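Long-range contact in Sodium/sialic acid symporter SiaT (Proteus mirabilis, PDB 5NV9), which couples the uptake of the sialic acid N-acetylneuraminic acid to the inward flow of sodium ions across the bacterial inner membrane: residues 121-135 with 347-359. Residues are numbered along the deposited sequence; the frame is centred on the assembly and turned at random. Where two conformers were deposited one is given.
Sequences RLFASLSFMLFHIGR and SLNSISSCFNSDI. With SLB (N-acetyl-beta-neuraminic acid), chain D.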
loop_
_atom_site.group_PDB
_atom_site.type_symbol
_atom_site.label_atom_id
_atom_site.label_comp_id
_atom_site.label_asym_id
_atom_site.label_seq_id
_atom_site.Cartn_x
_atom_site.Cartn_y
_atom_site.Cartn_z
ATOM N N ARG A 121 10.526 -14.985 12.341
ATOM C CA ARG A 121 9.216 -14.384 12.552
ATOM C C ARG A 121 9.355 -12.963 13.070
ATOM O O ARG A 121 8.774 -12.064 12.505
ATOM C CB ARG A 121 8.377 -15.252 13.476
ATOM C CG ARG A 121 7.226 -14.564 14.165
ATOM C CD ARG A 121 6.423 -15.609 14.887
ATOM N NE ARG A 121 5.185 -15.047 15.396
ATOM C CZ ARG A 121 4.353 -15.669 16.248
ATOM N NH1 ARG A 121 4.603 -16.867 16.716
ATOM N NH2 ARG A 121 3.232 -15.088 16.603
ATOM N N LEU A 122 10.166 -12.764 14.115
ATOM C CA LEU A 122 10.351 -11.470 14.706
ATOM C C LEU A 122 11.089 -10.450 13.856
ATOM O O LEU A 122 10.779 -9.198 13.913
ATOM C CB LEU A 122 11.069 -11.614 16.044
ATOM C CG LEU A 122 10.226 -12.185 17.179
ATOM C CD1 LEU A 122 11.104 -12.492 18.368
ATOM C CD2 LEU A 122 9.158 -11.190 17.575
ATOM N N PHE A 123 12.069 -10.919 13.088
ATOM C CA PHE A 123 12.753 -10.017 12.198
ATOM C C PHE A 123 11.720 -9.450 11.211
ATOM O O PHE A 123 11.680 -8.223 10.999
ATOM C CB PHE A 123 13.909 -10.635 11.453
ATOM C CG PHE A 123 14.368 -9.830 10.269
ATOM C CD1 PHE A 123 15.185 -8.734 10.431
ATOM C CD2 PHE A 123 13.981 -10.184 8.984
ATOM C CE1 PHE A 123 15.608 -7.994 9.347
ATOM C CE2 PHE A 123 14.340 -9.423 7.874
ATOM C CZ PHE A 123 15.191 -8.342 8.055
ATOM N N ALA A 124 10.883 -10.320 10.656
ATOM C CA ALA A 124 9.889 -9.909 9.652
ATOM C C ALA A 124 8.790 -9.008 10.214
ATOM O O ALA A 124 8.426 -8.044 9.572
ATOM C CB ALA A 124 9.287 -11.135 8.922
ATOM N N SER A 125 8.263 -9.361 11.398
ATOM C CA SER A 125 7.234 -8.624 12.063
ATOM C C SER A 125 7.677 -7.184 12.462
ATOM O O SER A 125 6.951 -6.206 12.232
ATOM C CB SER A 125 6.823 -9.398 13.311
ATOM O OG SER A 125 5.706 -8.826 13.906
ATOM N N LEU A 126 8.870 -7.049 13.045
ATOM C CA LEU A 126 9.430 -5.753 13.397
ATOM C C LEU A 126 9.709 -4.921 12.143
ATOM O O LEU A 126 9.455 -3.702 12.133
ATOM C CB LEU A 126 10.696 -5.926 14.245
ATOM C CG LEU A 126 10.426 -6.569 15.602
ATOM C CD1 LEU A 126 11.713 -7.019 16.231
ATOM C CD2 LEU A 126 9.699 -5.625 16.561
ATOM N N SER A 127 10.171 -5.540 11.062
ATOM C CA SER A 127 10.405 -4.799 9.832
ATOM C C SER A 127 9.053 -4.281 9.248
ATOM O O SER A 127 8.974 -3.155 8.750
ATOM C CB SER A 127 11.091 -5.658 8.785
ATOM O OG SER A 127 12.405 -6.006 9.164
ATOM N N PHE A 128 8.006 -5.119 9.313
ATOM C CA PHE A 128 6.688 -4.740 8.866
ATOM C C PHE A 128 6.197 -3.553 9.660
ATOM O O PHE A 128 5.798 -2.542 9.078
ATOM C CB PHE A 128 5.637 -5.882 8.882
ATOM C CG PHE A 128 4.253 -5.397 8.580
ATOM C CD1 PHE A 128 3.804 -5.279 7.267
ATOM C CD2 PHE A 128 3.438 -4.948 9.591
ATOM C CE1 PHE A 128 2.556 -4.758 6.983
ATOM C CE2 PHE A 128 2.172 -4.409 9.305
ATOM C CZ PHE A 128 1.719 -4.342 8.010
HETATM N N MSE A 129 6.184 -3.696 10.978
HETATM C CA MSE A 129 5.600 -2.693 11.867
HETATM C C MSE A 129 6.297 -1.353 11.680
HETATM O O MSE A 129 5.644 -0.322 11.534
HETATM C CB MSE A 129 5.654 -3.186 13.284
HETATM C CG MSE A 129 4.653 -4.287 13.451
HETATM SE SE MSE A 129 4.486 -4.717 15.371
HETATM C CE MSE A 129 6.113 -5.810 15.490
ATOM N N LEU A 130 7.624 -1.357 11.651
ATOM C CA LEU A 130 8.381 -0.127 11.416
ATOM C C LEU A 130 8.179 0.432 10.021
ATOM O O LEU A 130 8.078 1.631 9.887
ATOM C CB LEU A 130 9.873 -0.332 11.678
ATOM C CG LEU A 130 10.180 -0.640 13.141
ATOM C CD1 LEU A 130 11.614 -1.136 13.301
ATOM C CD2 LEU A 130 9.894 0.581 14.009
ATOM N N PHE A 131 8.101 -0.405 8.993
ATOM C CA PHE A 131 7.896 0.104 7.645
ATOM C C PHE A 131 6.544 0.827 7.559
ATOM O O PHE A 131 6.437 1.954 7.036
ATOM C CB PHE A 131 7.973 -0.954 6.542
ATOM C CG PHE A 131 7.776 -0.362 5.167
ATOM C CD1 PHE A 131 8.772 0.425 4.588
ATOM C CD2 PHE A 131 6.537 -0.467 4.485
ATOM C CE1 PHE A 131 8.572 1.034 3.328
ATOM C CE2 PHE A 131 6.326 0.146 3.234
ATOM C CZ PHE A 131 7.338 0.892 2.653
ATOM N N HIS A 132 5.523 0.212 8.123
ATOM C CA HIS A 132 4.176 0.778 8.055
ATOM C C HIS A 132 3.916 2.010 8.902
ATOM O O HIS A 132 3.066 2.848 8.524
ATOM C CB HIS A 132 3.134 -0.319 8.231
ATOM C CG HIS A 132 2.957 -1.079 6.970
ATOM N ND1 HIS A 132 1.866 -0.905 6.156
ATOM C CD2 HIS A 132 3.829 -1.831 6.283
ATOM C CE1 HIS A 132 2.025 -1.603 5.056
ATOM N NE2 HIS A 132 3.206 -2.190 5.110
ATOM N N ILE A 133 4.629 2.142 10.008
ATOM C CA ILE A 133 4.677 3.440 10.664
ATOM C C ILE A 133 5.170 4.549 9.723
ATOM O O ILE A 133 4.556 5.644 9.665
ATOM C CB ILE A 133 5.525 3.399 11.910
ATOM C CG1 ILE A 133 4.892 2.450 12.936
ATOM C CG2 ILE A 133 5.689 4.809 12.497
ATOM C CD1 ILE A 133 3.813 3.094 13.765
ATOM N N GLY A 134 6.239 4.274 8.967
ATOM C CA GLY A 134 6.653 5.155 7.902
ATOM C C GLY A 134 5.638 5.355 6.766
ATOM O O GLY A 134 5.459 6.477 6.284
ATOM N N ARG A 135 4.999 4.283 6.298
ATOM C CA ARG A 135 4.105 4.405 5.157
ATOM C C ARG A 135 2.920 5.348 5.485
ATOM O O ARG A 135 2.536 6.174 4.628
ATOM C CB ARG A 135 3.653 3.010 4.652
ATOM C CG ARG A 135 2.564 3.004 3.594
ATOM C CD ARG A 135 2.228 1.577 3.216
ATOM N NE ARG A 135 0.972 1.408 2.496
ATOM C CZ ARG A 135 0.778 1.756 1.240
ATOM N NH1 ARG A 135 1.789 2.287 0.532
ATOM N NH2 ARG A 135 -0.443 1.585 0.681
ATOM N N SER A 347 -3.069 -0.128 7.458
ATOM C CA SER A 347 -1.732 -0.186 7.998
ATOM C C SER A 347 -1.804 -0.144 9.547
ATOM O O SER A 347 -1.073 -0.890 10.216
ATOM C CB SER A 347 -0.856 0.991 7.493
ATOM O OG SER A 347 -0.322 0.804 6.180
ATOM N N LEU A 348 -2.676 0.694 10.121
ATOM C CA LEU A 348 -2.829 0.733 11.614
ATOM C C LEU A 348 -3.367 -0.577 12.213
ATOM O O LEU A 348 -2.797 -1.136 13.191
ATOM C CB LEU A 348 -3.712 1.866 12.076
ATOM C CG LEU A 348 -3.229 3.322 11.871
ATOM C CD1 LEU A 348 -4.342 4.305 12.302
ATOM C CD2 LEU A 348 -1.950 3.638 12.576
ATOM N N ASN A 349 -4.417 -1.098 11.620
ATOM C CA ASN A 349 -4.922 -2.383 12.050
ATOM C C ASN A 349 -3.904 -3.538 11.905
ATOM O O ASN A 349 -3.803 -4.391 12.796
ATOM C CB ASN A 349 -6.210 -2.734 11.349
ATOM C CG ASN A 349 -6.805 -4.037 11.862
ATOM O OD1 ASN A 349 -6.502 -5.075 11.318
ATOM N ND2 ASN A 349 -7.721 -3.975 12.830
ATOM N N SER A 350 -3.156 -3.556 10.804
ATOM C CA SER A 350 -2.160 -4.617 10.589
ATOM C C SER A 350 -1.051 -4.500 11.518
ATOM O O SER A 350 -0.485 -5.522 11.916
ATOM C CB SER A 350 -1.667 -4.627 9.164
ATOM O OG SER A 350 -2.763 -4.988 8.337
ATOM N N ILE A 351 -0.622 -3.266 11.785
ATOM C CA ILE A 351 0.411 -3.013 12.816
ATOM C C ILE A 351 -0.017 -3.585 14.128
ATOM O O ILE A 351 0.728 -4.353 14.772
ATOM C CB ILE A 351 0.770 -1.563 12.975
ATOM C CG1 ILE A 351 1.594 -1.096 11.804
ATOM C CG2 ILE A 351 1.593 -1.341 14.255
ATOM C CD1 ILE A 351 1.567 0.417 11.589
ATOM N N SER A 352 -1.214 -3.255 14.550
ATOM C CA SER A 352 -1.769 -3.850 15.791
ATOM C C SER A 352 -1.961 -5.338 15.730
ATOM O O SER A 352 -1.743 -5.965 16.741
ATOM C CB SER A 352 -3.043 -3.200 16.205
ATOM O OG SER A 352 -3.536 -3.761 17.409
ATOM N N SER A 353 -2.326 -5.950 14.580
ATOM C CA SER A 353 -2.436 -7.391 14.536
ATOM C C SER A 353 -1.034 -8.105 14.771
ATOM O O SER A 353 -0.955 -9.120 15.475
ATOM C CB SER A 353 -3.051 -7.867 13.198
ATOM O OG SER A 353 -2.095 -7.737 12.115
ATOM N N CYS A 354 0.010 -7.590 14.112
ATOM C CA CYS A 354 1.381 -8.055 14.295
ATOM C C CYS A 354 1.837 -7.865 15.725
ATOM O O CYS A 354 2.414 -8.784 16.339
ATOM C CB CYS A 354 2.315 -7.280 13.352
ATOM S SG CYS A 354 2.093 -7.745 11.616
ATOM N N PHE A 355 1.605 -6.681 16.292
ATOM C CA PHE A 355 2.005 -6.514 17.666
ATOM C C PHE A 355 1.318 -7.564 18.582
ATOM O O PHE A 355 1.980 -8.179 19.431
ATOM C CB PHE A 355 1.745 -5.118 18.141
ATOM C CG PHE A 355 2.309 -4.833 19.503
ATOM C CD1 PHE A 355 1.603 -5.162 20.618
ATOM C CD2 PHE A 355 3.578 -4.259 19.647
ATOM C CE1 PHE A 355 2.091 -4.857 21.889
ATOM C CE2 PHE A 355 4.089 -3.994 20.904
ATOM C CZ PHE A 355 3.341 -4.310 22.030
ATOM N N ASN A 356 0.007 -7.761 18.392
ATOM C CA ASN A 356 -0.822 -8.619 19.225
ATOM C C ASN A 356 -0.340 -10.098 19.236
ATOM O O ASN A 356 -0.222 -10.749 20.309
ATOM C CB ASN A 356 -2.289 -8.553 18.780
ATOM C CG ASN A 356 -3.278 -8.738 19.924
ATOM O OD1 ASN A 356 -3.755 -9.849 20.192
ATOM N ND2 ASN A 356 -3.540 -7.652 20.647
ATOM N N SER A 357 -0.067 -10.610 18.034
ATOM C CA SER A 357 0.304 -11.992 17.854
ATOM C C SER A 357 1.807 -12.202 18.100
ATOM O O SER A 357 2.164 -13.030 18.935
ATOM C CB SER A 357 -0.086 -12.495 16.448
ATOM O OG SER A 357 0.396 -13.845 16.241
ATOM N N ASP A 358 2.645 -11.435 17.364
ATOM C CA ASP A 358 4.081 -11.662 17.262
ATOM C C ASP A 358 4.834 -11.113 18.475
ATOM O O ASP A 358 5.915 -11.598 18.784
ATOM C CB ASP A 358 4.696 -11.032 16.006
ATOM C CG ASP A 358 4.054 -11.538 14.714
ATOM O OD1 ASP A 358 3.745 -12.730 14.668
ATOM O OD2 ASP A 358 3.831 -10.746 13.770
ATOM N N ILE A 359 4.274 -10.116 19.158
ATOM C CA ILE A 359 4.955 -9.510 20.288
ATOM C C ILE A 359 4.255 -9.909 21.611
ATOM O O ILE A 359 4.809 -10.688 22.440
ATOM C CB ILE A 359 5.096 -8.000 20.096
ATOM C CG1 ILE A 359 5.788 -7.664 18.756
ATOM C CG2 ILE A 359 5.899 -7.366 21.219
ATOM C CD1 ILE A 359 7.167 -8.238 18.580
HETATM C C1 SLB D . 0.465 3.125 -3.389
HETATM C C2 SLB D . 1.068 1.900 -4.020
HETATM C C3 SLB D . 2.453 2.237 -4.524
HETATM C C4 SLB D . 3.066 1.103 -5.376
HETATM C C5 SLB D . 2.095 0.895 -6.538
HETATM C C6 SLB D . 0.692 0.551 -5.994
HETATM C C7 SLB D . -0.381 0.340 -7.071
HETATM C C8 SLB D . -1.725 0.030 -6.466
HETATM C C9 SLB D . -2.750 -0.344 -7.536
HETATM C C10 SLB D . 2.823 0.018 -8.726
HETATM C C11 SLB D . 2.943 -1.260 -9.516
HETATM N N5 SLB D . 2.558 -0.181 -7.427
HETATM O O1A SLB D . -0.267 3.880 -4.117
HETATM O O1B SLB D . 0.758 3.381 -2.160
HETATM O O2 SLB D . 1.134 0.798 -3.071
HETATM O O4 SLB D . 4.387 1.483 -5.897
HETATM O O6 SLB D . 0.223 1.598 -5.149
HETATM O O7 SLB D . -0.553 1.524 -7.857
HETATM O O8 SLB D . -1.602 -1.031 -5.526
HETATM O O9 SLB D . -2.409 -1.579 -8.215
HETATM O O10 SLB D . 2.903 1.143 -9.247
HETATM O O HOH W 1 1.448 -15.701 18.968
HETATM O O HOH W 2 -1.477 0.198 3.574
#
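M129, present as selenomethionine, packs as a knob into the hole formed by I351, C354, F355 and I359, its CG against C354 CB and its SE beside F355 CB; I351 returns the knob among F128, M129, H132 and I133, its branched chain bringing CD1 to H132 CB and I133. Two transmembrane helices of the LeuT fold, 118-151 and 328-361, pack here nearly antiparallel (155°), their axes 9.5 Å apart. The unbranched chain of M129, bent at its last torsion, carries CE to 3.8 Å from I359 CG1. C354 is small enough to fit between S125, F128 and M129, and C354 SG makes an oblique sulfur-aromatic contact with the F128 ring, 3.7 Å from F128 CD2.

At the cytoplasmic end a salt bridge joins the helices. R121, extended from CG to NE, grips D358 side-on: NE and NH2 both donate to D358 OD1, R121 NE from 2.8 Å. The short S125 side chain lets OG donate to D358 OD2 (2.7 Å), also hydrogen-bonded to S107 OG, while E113 pairs with R121 NH1.

Toward the substrate site, the flat imidazole of H132 presents ND1 edge-on to the compact S347 hydroxyl, hydrogen-bonding OG at 2.8 Å. Water links S347 OG to R135 NE, and R135 NH1 donates to sialic acid carboxylate O1B at 3.1 Å and a fairly straight 161°.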